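Local coordinates for protein serine hydrolase CCSP0084 (Cycloclasticus sp. P1, PDB 4I3F) that probably hydrolyses ester and carbon-carbon bonds as a serine hydrolase of the alpha/beta-hydrolase fold, in the family of meta-cleavage product hydrolases, at residues F229-D233 with D234-N238; H98-D101 with I102-Q106. All coordinates share one frame; numbering follows the deposited sequence.

Contact 2 comes first along the chain, in the first half of helix 96-113, which follows the strand 75-79 of the central sheet; contact 1 comes much later, where helix 222-229 gives way to the short helix 233-237 that precedes strand 243-248. Their centres lie about 17 Å apart, yet they touch directly: F229, which opens contact 1, puts its ring against I100 and W103 of contact 2, with F229 CE2 3.6 Å from I100 CG1. Helix 126-137 serves both, lying against L231 in contact 1 and V104 in contact 2. Through F229 and L231 the chain leaving helix 222-229 thus packs on helices 96-113 and 126-137 of the alpha/beta-hydrolase core.

Contact 1: F229-D233 with D234-N238; sequences FVLSD and DELNN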
ATOM      1  N   PHE A 229      -3.934  -6.987 -11.278  1.00 14.10           N
ATOM      2  CA  PHE A 229      -3.926  -7.302  -9.846  1.00 15.06           C
ATOM      3  C   PHE A 229      -4.949  -8.368  -9.439  1.00 12.42           C
ATOM      4  O   PHE A 229      -4.883  -8.904  -8.336  1.00 16.54           O
ATOM      5  CB  PHE A 229      -4.194  -6.041  -9.025  1.00 18.18           C
ATOM      6  CG  PHE A 229      -2.982  -5.182  -8.808  1.00 17.43           C
ATOM      7  CD1 PHE A 229      -2.805  -4.021  -9.544  1.00 17.24           C
ATOM      8  CD2 PHE A 229      -2.031  -5.524  -7.848  1.00 14.23           C
ATOM      9  CE1 PHE A 229      -1.704  -3.219  -9.337  1.00 18.47           C
ATOM     10  CE2 PHE A 229      -0.915  -4.725  -7.642  1.00 13.48           C
ATOM     11  CZ  PHE A 229      -0.761  -3.570  -8.385  1.00 17.78           C
ATOM     12  N   VAL A 230      -5.897  -8.660 -10.322  1.00 14.93           N
ATOM     13  CA  VAL A 230      -7.032  -9.508  -9.957  1.00 16.72           C
ATOM     14  C   VAL A 230      -6.643 -10.974  -9.855  1.00 18.77           C
ATOM     15  O   VAL A 230      -6.148 -11.554 -10.814  1.00 20.86           O
ATOM     16  CB  VAL A 230      -8.195  -9.356 -10.959  1.00 22.60           C
ATOM     17  CG1 VAL A 230      -9.342 -10.301 -10.606  1.00 28.10           C
ATOM     18  CG2 VAL A 230      -8.692  -7.919 -10.964  1.00 20.16           C
ATOM     19  N   LEU A 231      -6.864 -11.572  -8.688  1.00 16.58           N
ATOM     20  CA  LEU A 231      -6.637 -13.006  -8.529  1.00 21.30           C
ATOM     21  C   LEU A 231      -7.927 -13.725  -8.864  1.00 20.58           C
ATOM     22  O   LEU A 231      -9.012 -13.141  -8.737  1.00 20.36           O
ATOM     23  CB  LEU A 231      -6.214 -13.337  -7.103  1.00 17.96           C
ATOM     24  CG  LEU A 231      -4.811 -12.887  -6.695  1.00 22.21           C
ATOM     25  CD1 LEU A 231      -4.633 -13.000  -5.191  1.00 19.86           C
ATOM     26  CD2 LEU A 231      -3.756 -13.708  -7.426  1.00 24.97           C
ATOM     27  N   SER A 232      -7.803 -14.980  -9.284  1.00 21.80           N
ATOM     28  CA  SER A 232      -8.959 -15.813  -9.626  1.00 23.24           C
ATOM     29  C   SER A 232      -9.715 -16.204  -8.365  1.00 22.29           C
ATOM     30  O   SER A 232      -9.195 -16.061  -7.259  1.00 17.22           O
ATOM     31  CB  SER A 232      -8.511 -17.071 -10.363  1.00 25.32           C
ATOM     32  OG  SER A 232      -7.835 -17.964  -9.498  1.00 20.61           O
ATOM     33  N   ASP A 233     -10.950 -16.677  -8.515  1.00 19.95           N
ATOM     34  CA  ASP A 233     -11.719 -17.069  -7.341  1.00 18.73           C
ATOM     35  C   ASP A 233     -11.020 -18.195  -6.586  1.00 16.12           C
ATOM     36  O   ASP A 233     -10.961 -18.172  -5.352  1.00 20.66           O
ATOM     37  CB  ASP A 233     -13.143 -17.487  -7.717  1.00 22.25           C
ATOM     38  CG  ASP A 233     -13.992 -16.326  -8.189  1.00 27.96           C
ATOM     39  OD1 ASP A 233     -13.551 -15.169  -8.055  1.00 21.46           O
ATOM     40  OD2 ASP A 233     -15.112 -16.573  -8.689  1.00 34.76           O
ATOM     41  N   ASP A 234     -10.472 -19.162  -7.323  1.00 17.58           N
ATOM     42  CA  ASP A 234      -9.766 -20.277  -6.699  1.00 19.62           C
ATOM     43  C   ASP A 234      -8.587 -19.779  -5.868  1.00 18.91           C
ATOM     44  O   ASP A 234      -8.403 -20.215  -4.733  1.00 21.19           O
ATOM     45  CB  ASP A 234      -9.302 -21.299  -7.746  1.00 22.77           C
ATOM     46  CG  ASP A 234     -10.440 -22.163  -8.266  1.00 35.42           C
ATOM     47  OD1 ASP A 234     -11.514 -22.190  -7.623  1.00 38.44           O
ATOM     48  OD2 ASP A 234     -10.259 -22.828  -9.311  1.00 39.53           O
ATOM     49  N   GLU A 235      -7.799 -18.863  -6.435  1.00 19.05           N
ATOM     50  CA  GLU A 235      -6.673 -18.264  -5.713  1.00 19.27           C
ATOM     51  C   GLU A 235      -7.134 -17.570  -4.433  1.00 16.52           C
ATOM     52  O   GLU A 235      -6.559 -17.773  -3.362  1.00 18.35           O
ATOM     53  CB  GLU A 235      -5.922 -17.277  -6.611  1.00 18.72           C
ATOM     54  CG  GLU A 235      -5.073 -17.972  -7.674  1.00 20.87           C
ATOM     55  CD  GLU A 235      -4.476 -17.010  -8.684  1.00 26.29           C
ATOM     56  OE1 GLU A 235      -5.147 -16.024  -9.042  1.00 27.36           O
ATOM     57  OE2 GLU A 235      -3.334 -17.251  -9.125  1.00 26.52           O
ATOM     58  N   LEU A 236      -8.168 -16.745  -4.548  1.00 13.60           N
ATOM     59  CA  LEU A 236      -8.700 -16.039  -3.388  1.00 12.51           C
ATOM     60  C   LEU A 236      -9.274 -17.010  -2.362  1.00 13.45           C
ATOM     61  O   LEU A 236      -9.068 -16.818  -1.164  1.00 16.18           O
ATOM     62  CB  LEU A 236      -9.762 -15.023  -3.809  1.00 14.76           C
ATOM     63  CG  LEU A 236      -9.260 -13.824  -4.602  1.00 14.91           C
ATOM     64  CD1 LEU A 236     -10.433 -13.054  -5.209  1.00 13.52           C
ATOM     65  CD2 LEU A 236      -8.440 -12.919  -3.696  1.00 12.84           C
ATOM     66  N   ASN A 237      -9.996 -18.033  -2.829  1.00 15.43           N
ATOM     67  CA  ASN A 237     -10.599 -19.022  -1.935  1.00 14.09           C
ATOM     68  C   ASN A 237      -9.534 -19.752  -1.128  1.00 20.47           C
ATOM     69  O   ASN A 237      -9.797 -20.241  -0.025  1.00 20.05           O
ATOM     70  CB  ASN A 237     -11.381 -20.093  -2.708  1.00 15.44           C
ATOM     71  CG  ASN A 237     -12.659 -19.577  -3.367  1.00 26.47           C
ATOM     72  OD1 ASN A 237     -13.222 -20.263  -4.226  1.00 24.45           O
ATOM     73  ND2 ASN A 237     -13.113 -18.386  -2.992  1.00 21.01           N
ATOM     74  N   ASN A 238      -8.337 -19.846  -1.700  1.00 19.61           N
ATOM     75  CA  ASN A 238      -7.254 -20.598  -1.082  1.00 21.18           C
ATOM     76  C   ASN A 238      -6.256 -19.739  -0.310  1.00 19.14           C
ATOM     77  O   ASN A 238      -5.249 -20.239   0.183  1.00 20.53           O
ATOM     78  CB  ASN A 238      -6.567 -21.488  -2.118  1.00 26.31           C
ATOM     79  CG  ASN A 238      -7.390 -22.721  -2.446  1.00 29.35           C
ATOM     80  OD1 ASN A 238      -7.384 -23.697  -1.696  1.00 33.87           O
ATOM     81  ND2 ASN A 238      -8.123 -22.672  -3.556  1.00 31.22           N
TER
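S232 and E235 form a capping box that starts helix 233-237. S232 is the N-cap, and its OG accepts from E235 N (3.2 Å, 166°); in return S232 N donates to E235 OE1 at 2.9 Å, using the anti lone pair of the carboxylate. A chi1 of 71° sets OG between the backbone N and the carbonyl carbon of S232, facing the first turn. One turn on, the carbonyls find their donors: S232 O takes L236 N, and D233 O takes N237 N at 2.7 Å. At the far end D234 O receives N238 ND2 (2.7 Å), nearly in the plane of that amide.

E235 also crosses L231 at about a right angle, OE1 lying 3.1 Å from L231 CD2, while OE2 accepts a weak hydrogen bond from N136 ND2. L231 CB rests against L236 CG at 4.0 Å. Were E235 an alanine, S232 N would probably be left without its acceptor and L231 CD2 without the carboxylate beside it. Outside the turn, R265 pairs with D233 OD1 by a salt bridge and accepts N237 ND2 through its carbonyl. Carboxylates of D233, D234 and E235 all lie in the first turn of the helix, where its dipole would be expected to favour negative charge.

Contact 2: H98-D101 with I102-Q106; sequences HWID and IWVQQ
Two successive turns of helix 96-113, a helix of the alpha/beta-hydrolase core, bring W99 and W103 together on one side. The indole of W103 lies back along the helix over the preceding turn. W99 CB sits over its six-membered ring, 3.7 Å from the centroid and 14° off the normal, a CH-pi contact. W99 O lies 3.0 Å above the same ring system, offset toward the rim, and also accepts W103 N at 2.7 Å, nearly in line with the carbonyl bond. The two indoles meet obliquely, their planes at 41°, and W103 NE1 reaches the edge of the W99 ring at CE3 (3.5 Å). With CG of W103 anti to its carbonyl carbon (chi1 -68°), the ring is directed toward the residue four places earlier. I102 CD1 lies over one face of the W99 ring.

In this fold the helix packs beside helix 126-137, whose first turn carries the end of the GxSxG sequence that probably forms the nucleophile elbow; W103 touches V130 there, and V104 touches H133 and L134. The indole nitrogens have carbonyl partners beyond the helix, P93 O for W99 NE1 and A82 O for W103 NE1. Farther round the helix, I100 CG1 packs on W103 CE3 at 4.0 Å, and I100 CG2 meets V104 CG2 at 4.2 Å. On the exposed side, D101 OD1 forms a salt bridge with R137.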
ATOM      1  N   HIS A  98       4.365  -7.376 -14.724  1.00 14.44           N
ATOM      2  CA  HIS A  98       5.789  -7.542 -14.463  1.00 16.25           C
ATOM      3  C   HIS A  98       6.252  -6.800 -13.226  1.00 17.77           C
ATOM      4  O   HIS A  98       7.182  -7.239 -12.545  1.00 17.21           O
ATOM      5  CB  HIS A  98       6.575  -7.121 -15.697  1.00 15.15           C
ATOM      6  CG  HIS A  98       6.062  -7.763 -16.941  1.00 16.09           C
ATOM      7  ND1 HIS A  98       6.058  -9.130 -17.109  1.00 21.30           N
ATOM      8  CD2 HIS A  98       5.480  -7.242 -18.046  1.00 22.53           C
ATOM      9  CE1 HIS A  98       5.521  -9.423 -18.280  1.00 26.57           C
ATOM     10  NE2 HIS A  98       5.161  -8.296 -18.868  1.00 25.24           N
ATOM     11  N   TRP A  99       5.599  -5.683 -12.917  1.00 11.55           N
ATOM     12  CA  TRP A  99       5.926  -4.965 -11.696  1.00 12.21           C
ATOM     13  C   TRP A  99       5.408  -5.726 -10.483  1.00 12.03           C
ATOM     14  O   TRP A  99       6.076  -5.777  -9.455  1.00 12.94           O
ATOM     15  CB  TRP A  99       5.406  -3.527 -11.742  1.00 12.09           C
ATOM     16  CG  TRP A  99       6.325  -2.629 -12.489  1.00 11.20           C
ATOM     17  CD1 TRP A  99       6.260  -2.305 -13.813  1.00 12.88           C
ATOM     18  CD2 TRP A  99       7.485  -1.966 -11.970  1.00 15.39           C
ATOM     19  NE1 TRP A  99       7.299  -1.474 -14.146  1.00 16.71           N
ATOM     20  CE2 TRP A  99       8.060  -1.242 -13.027  1.00 12.83           C
ATOM     21  CE3 TRP A  99       8.078  -1.898 -10.704  1.00 15.91           C
ATOM     22  CZ2 TRP A  99       9.208  -0.459 -12.868  1.00 12.45           C
ATOM     23  CZ3 TRP A  99       9.227  -1.129 -10.547  1.00 11.65           C
ATOM     24  CH2 TRP A  99       9.776  -0.416 -11.622  1.00 13.84           C
ATOM     25  N   ILE A 100       4.240  -6.348 -10.608  1.00 12.78           N
ATOM     26  CA  ILE A 100       3.732  -7.177  -9.517  1.00 10.43           C
ATOM     27  C   ILE A 100       4.721  -8.303  -9.183  1.00 14.54           C
ATOM     28  O   ILE A 100       4.981  -8.573  -8.006  1.00 13.38           O
ATOM     29  CB  ILE A 100       2.327  -7.750  -9.824  1.00 16.85           C
ATOM     30  CG1 ILE A 100       1.289  -6.629  -9.799  1.00 12.02           C
ATOM     31  CG2 ILE A 100       1.944  -8.819  -8.803  1.00 15.50           C
ATOM     32  CD1 ILE A 100      -0.001  -6.950 -10.564  1.00 15.57           C
ATOM     33  N   ASP A 101       5.292  -8.938 -10.205  1.00 12.81           N
ATOM     34  CA  ASP A 101       6.310  -9.971  -9.994  1.00 13.67           C
ATOM     35  C   ASP A 101       7.491  -9.415  -9.196  1.00 14.09           C
ATOM     36  O   ASP A 101       7.952 -10.031  -8.231  1.00 15.42           O
ATOM     37  CB  ASP A 101       6.794 -10.532 -11.334  1.00 16.27           C
ATOM     38  CG  ASP A 101       5.740 -11.381 -12.040  1.00 22.85           C
ATOM     39  OD1 ASP A 101       4.791 -11.845 -11.372  1.00 21.68           O
ATOM     40  OD2 ASP A 101       5.877 -11.588 -13.266  1.00 23.23           O
ATOM     41  N   ILE A 102       7.959  -8.237  -9.598  1.00 11.51           N
ATOM     42  CA  ILE A 102       9.032  -7.531  -8.893  1.00 10.28           C
ATOM     43  C   ILE A 102       8.660  -7.163  -7.448  1.00 12.07           C
ATOM     44  O   ILE A 102       9.476  -7.329  -6.531  1.00 14.19           O
ATOM     45  CB  ILE A 102       9.450  -6.252  -9.667  1.00 11.58           C
ATOM     46  CG1 ILE A 102      10.327  -6.610 -10.861  1.00 13.31           C
ATOM     47  CG2 ILE A 102      10.175  -5.277  -8.749  1.00 13.02           C
ATOM     48  CD1 ILE A 102      10.530  -5.468 -11.858  1.00 14.55           C
ATOM     49  N   TRP A 103       7.449  -6.650  -7.252  1.00 10.45           N
ATOM     50  CA  TRP A 103       6.995  -6.219  -5.923  1.00  9.69           C
ATOM     51  C   TRP A 103       6.881  -7.394  -4.950  1.00 12.25           C
ATOM     52  O   TRP A 103       7.257  -7.278  -3.775  1.00 11.03           O
ATOM     53  CB  TRP A 103       5.671  -5.464  -6.038  1.00 12.82           C
ATOM     54  CG  TRP A 103       5.815  -4.133  -6.750  1.00 13.85           C
ATOM     55  CD1 TRP A 103       6.917  -3.326  -6.753  1.00 11.39           C
ATOM     56  CD2 TRP A 103       4.834  -3.477  -7.573  1.00 12.86           C
ATOM     57  NE1 TRP A 103       6.676  -2.199  -7.506  1.00 11.28           N
ATOM     58  CE2 TRP A 103       5.410  -2.271  -8.027  1.00 12.16           C
ATOM     59  CE3 TRP A 103       3.527  -3.793  -7.970  1.00  9.87           C
ATOM     60  CZ2 TRP A 103       4.721  -1.375  -8.855  1.00 11.61           C
ATOM     61  CZ3 TRP A 103       2.847  -2.904  -8.794  1.00 10.70           C
ATOM     62  CH2 TRP A 103       3.446  -1.716  -9.233  1.00 10.27           C
ATOM     63  N   VAL A 104       6.376  -8.524  -5.442  1.00 11.31           N
ATOM     64  CA  VAL A 104       6.290  -9.738  -4.634  1.00 12.28           C
ATOM     65  C   VAL A 104       7.694 -10.209  -4.248  1.00 11.90           C
ATOM     66  O   VAL A 104       7.979 -10.399  -3.064  1.00 11.88           O
ATOM     67  CB  VAL A 104       5.484 -10.850  -5.359  1.00 13.78           C
ATOM     68  CG1 VAL A 104       5.616 -12.199  -4.642  1.00 13.27           C
ATOM     69  CG2 VAL A 104       4.007 -10.443  -5.461  1.00 14.33           C
ATOM     70  N   GLN A 105       8.585 -10.371  -5.227  1.00 14.91           N
ATOM     71  CA  GLN A 105       9.926 -10.869  -4.924  1.00 12.25           C
ATOM     72  C   GLN A 105      10.697  -9.906  -4.018  1.00 12.68           C
ATOM     73  O   GLN A 105      11.486 -10.332  -3.170  1.00 13.60           O
ATOM     74  CB  GLN A 105      10.725 -11.184  -6.201  1.00 12.44           C
ATOM     75  CG  GLN A 105      12.007 -11.964  -5.934  1.00 19.16           C
ATOM     76  CD  GLN A 105      11.741 -13.320  -5.290  1.00 23.61           C
ATOM     77  OE1 GLN A 105      10.908 -14.088  -5.768  1.00 24.78           O
ATOM     78  NE2 GLN A 105      12.459 -13.622  -4.211  1.00 21.34           N
ATOM     79  N   GLN A 106      10.466  -8.609  -4.185  1.00 11.74           N
ATOM     80  CA  GLN A 106      11.111  -7.620  -3.322  1.00 12.96           C
ATOM     81  C   GLN A 106      10.820  -7.882  -1.841  1.00 12.08           C
ATOM     82  O   GLN A 106      11.722  -7.808  -0.998  1.00 12.21           O
ATOM     83  CB  GLN A 106      10.665  -6.200  -3.690  1.00 10.04           C
ATOM     84  CG  GLN A 106      11.263  -5.128  -2.757  1.00  9.59           C
ATOM     85  CD  GLN A 106      10.668  -3.753  -2.970  1.00  9.88           C
ATOM     86  OE1 GLN A 106       9.568  -3.615  -3.510  1.00 13.71           O
ATOM     87  NE2 GLN A 106      11.387  -2.722  -2.534  1.00 10.60           N
TER